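Local atomic coordinates of anthrone oxidase-like protein (Streptomyces ambofaciens, PDB entry 5F9P), a protein that probably acts as a monooxygenase in atypical angucycline biosynthesis, cleaving a carbon-carbon bond to open ring B oxidatively. Residues A[137-142]-A[158-163]. Sequence-based numbering, arbitrary orientation.
Sequences EALDAL and HVVLKG
Leu139 and Val160 form the apolar centre of this contact, the methyl CD2 of Leu139 lying 3.8 Å from CG1 of Val160. The two branches of Leu139 divide the work: CD2 also approaches the carbonyl O of Leu161, while CD1 lies against the methylene groups of Lys162, 3.9 Å from its CG. The lysine chain crosses the leucine at about a right angle and, fully extended, carries its amino group away from the helix. Leu142 offers mainly its backbone and CB. With CG1 of Val160 anti to the backbone N (chi1 179°), the other methyl, CG2, is turned toward the helix end, 3.8 Å from C of Leu142 and 4.0 Å from its CB.

The polar part gathers at the carbonyl of Leu142. Its O meets the imidazole edge of His158 in the ring plane, 3.2 Å from CE1. A water in the same plane bridges the pair, donating to Leu142 O and lying 2.9 Å from ND1 of His158; Gln146 NE2 also bonds Leu142 O. Ser176 OG bonds NE2, so both ring nitrogens have partners.

Segment 137-142, on helix 135-142, runs nearly antiparallel to 158-163 (axes at 175°) of strand 155-167, against the eight-stranded barrel that this single chain closes on itself, as in the dimeric alpha-beta barrel family. Leu139 reaches both flanking strands, 92-105 and 172-180; helix 199-211 packs against Ala138, Ala141 and Leu142.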
loop_
_atom_site.group_PDB
_atom_site.type_symbol
_atom_site.label_atom_id
_atom_site.label_comp_id
_atom_site.label_asym_id
_atom_site.label_seq_id
_atom_site.Cartn_x
_atom_site.Cartn_y
_atom_site.Cartn_z
ATOM N N GLU A 137 -8.412 5.439 17.362
ATOM C CA GLU A 137 -9.805 5.386 16.973
ATOM C C GLU A 137 -9.922 4.995 15.489
ATOM O O GLU A 137 -10.695 4.107 15.120
ATOM C CB GLU A 137 -10.447 6.752 17.235
ATOM C CG GLU A 137 -11.831 6.936 16.638
ATOM C CD GLU A 137 -12.903 6.162 17.381
ATOM O OE1 GLU A 137 -12.551 5.386 18.304
ATOM O OE2 GLU A 137 -14.094 6.344 17.048
ATOM N N ALA A 138 -9.153 5.668 14.644
ATOM C CA ALA A 138 -9.130 5.370 13.214
ATOM C C ALA A 138 -8.781 3.905 12.947
ATOM O O ALA A 138 -9.404 3.251 12.121
ATOM C CB ALA A 138 -8.132 6.283 12.501
ATOM N N LEU A 139 -7.760 3.410 13.639
ATOM C CA LEU A 139 -7.301 2.042 13.453
ATOM C C LEU A 139 -8.378 1.045 13.860
ATOM O O LEU A 139 -8.620 0.052 13.177
ATOM C CB LEU A 139 -6.037 1.803 14.278
ATOM C CG LEU A 139 -4.770 2.514 13.805
ATOM C CD1 LEU A 139 -3.652 2.354 14.838
ATOM C CD2 LEU A 139 -4.341 1.932 12.460
ATOM N N ASP A 140 -9.012 1.303 14.998
ATOM C CA ASP A 140 -10.086 0.434 15.454
ATOM C C ASP A 140 -11.257 0.440 14.483
ATOM O O ASP A 140 -11.804 -0.612 14.161
ATOM C CB ASP A 140 -10.564 0.830 16.844
ATOM C CG ASP A 140 -11.477 -0.208 17.440
ATOM O OD1 ASP A 140 -10.966 -1.288 17.821
ATOM O OD2 ASP A 140 -12.699 0.044 17.512
ATOM N N ALA A 141 -11.636 1.625 14.012
ATOM C CA ALA A 141 -12.753 1.751 13.080
ATOM C C ALA A 141 -12.502 1.030 11.763
ATOM O O ALA A 141 -13.407 0.363 11.239
ATOM C CB ALA A 141 -13.089 3.230 12.809
ATOM N N LEU A 142 -11.292 1.185 11.223
ATOM C CA LEU A 142 -10.955 0.623 9.902
ATOM C C LEU A 142 -10.807 -0.882 9.953
ATOM O O LEU A 142 -11.174 -1.571 9.008
ATOM C CB LEU A 142 -9.658 1.236 9.350
ATOM C CG LEU A 142 -9.740 2.656 8.809
ATOM C CD1 LEU A 142 -8.347 3.217 8.607
ATOM C CD2 LEU A 142 -10.538 2.659 7.501
ATOM N N HIS A 158 -8.532 -7.290 3.570
ATOM C CA HIS A 158 -8.286 -5.927 4.043
ATOM C C HIS A 158 -7.113 -5.907 5.001
ATOM O O HIS A 158 -7.086 -6.662 5.986
ATOM C CB HIS A 158 -9.518 -5.336 4.750
ATOM C CG HIS A 158 -9.396 -3.866 5.046
ATOM N ND1 HIS A 158 -9.987 -3.272 6.144
ATOM C CD2 HIS A 158 -8.764 -2.871 4.378
ATOM C CE1 HIS A 158 -9.728 -1.975 6.136
ATOM N NE2 HIS A 158 -8.988 -1.704 5.077
ATOM N N VAL A 159 -6.149 -5.044 4.703
ATOM C CA VAL A 159 -5.020 -4.791 5.588
ATOM C C VAL A 159 -5.101 -3.363 6.118
ATOM O O VAL A 159 -5.301 -2.417 5.340
ATOM C CB VAL A 159 -3.673 -4.950 4.833
ATOM C CG1 VAL A 159 -2.508 -4.699 5.779
ATOM C CG2 VAL A 159 -3.571 -6.345 4.184
ATOM N N VAL A 160 -4.950 -3.195 7.428
ATOM C CA VAL A 160 -4.915 -1.852 8.011
ATOM C C VAL A 160 -3.536 -1.628 8.578
ATOM O O VAL A 160 -3.065 -2.415 9.392
ATOM C CB VAL A 160 -5.970 -1.674 9.139
ATOM C CG1 VAL A 160 -5.889 -0.272 9.755
ATOM C CG2 VAL A 160 -7.379 -1.952 8.607
ATOM N N LEU A 161 -2.879 -0.561 8.146
ATOM C CA LEU A 161 -1.545 -0.251 8.638
ATOM C C LEU A 161 -1.539 1.010 9.487
ATOM O O LEU A 161 -2.230 1.994 9.181
ATOM C CB LEU A 161 -0.573 -0.070 7.473
ATOM C CG LEU A 161 -0.570 -1.148 6.387
ATOM C CD1 LEU A 161 0.366 -0.749 5.245
ATOM C CD2 LEU A 161 -0.118 -2.439 6.992
ATOM N N LYS A 162 -0.739 0.974 10.550
ATOM C CA LYS A 162 -0.489 2.142 11.387
ATOM C C LYS A 162 0.790 2.817 10.934
ATOM O O LYS A 162 1.850 2.191 10.908
ATOM C CB LYS A 162 -0.328 1.720 12.848
ATOM C CG LYS A 162 0.017 2.879 13.784
ATOM C CD LYS A 162 0.331 2.390 15.203
ATOM C CE LYS A 162 0.622 3.570 16.132
ATOM N NZ LYS A 162 0.936 3.140 17.532
ATOM N N GLY A 163 0.697 4.093 10.586
ATOM C CA GLY A 163 1.853 4.836 10.149
ATOM C C GLY A 163 2.799 5.081 11.310
ATOM O O GLY A 163 2.372 5.565 12.364
HETATM O O HOH W 1 -11.339 -4.688 8.236
#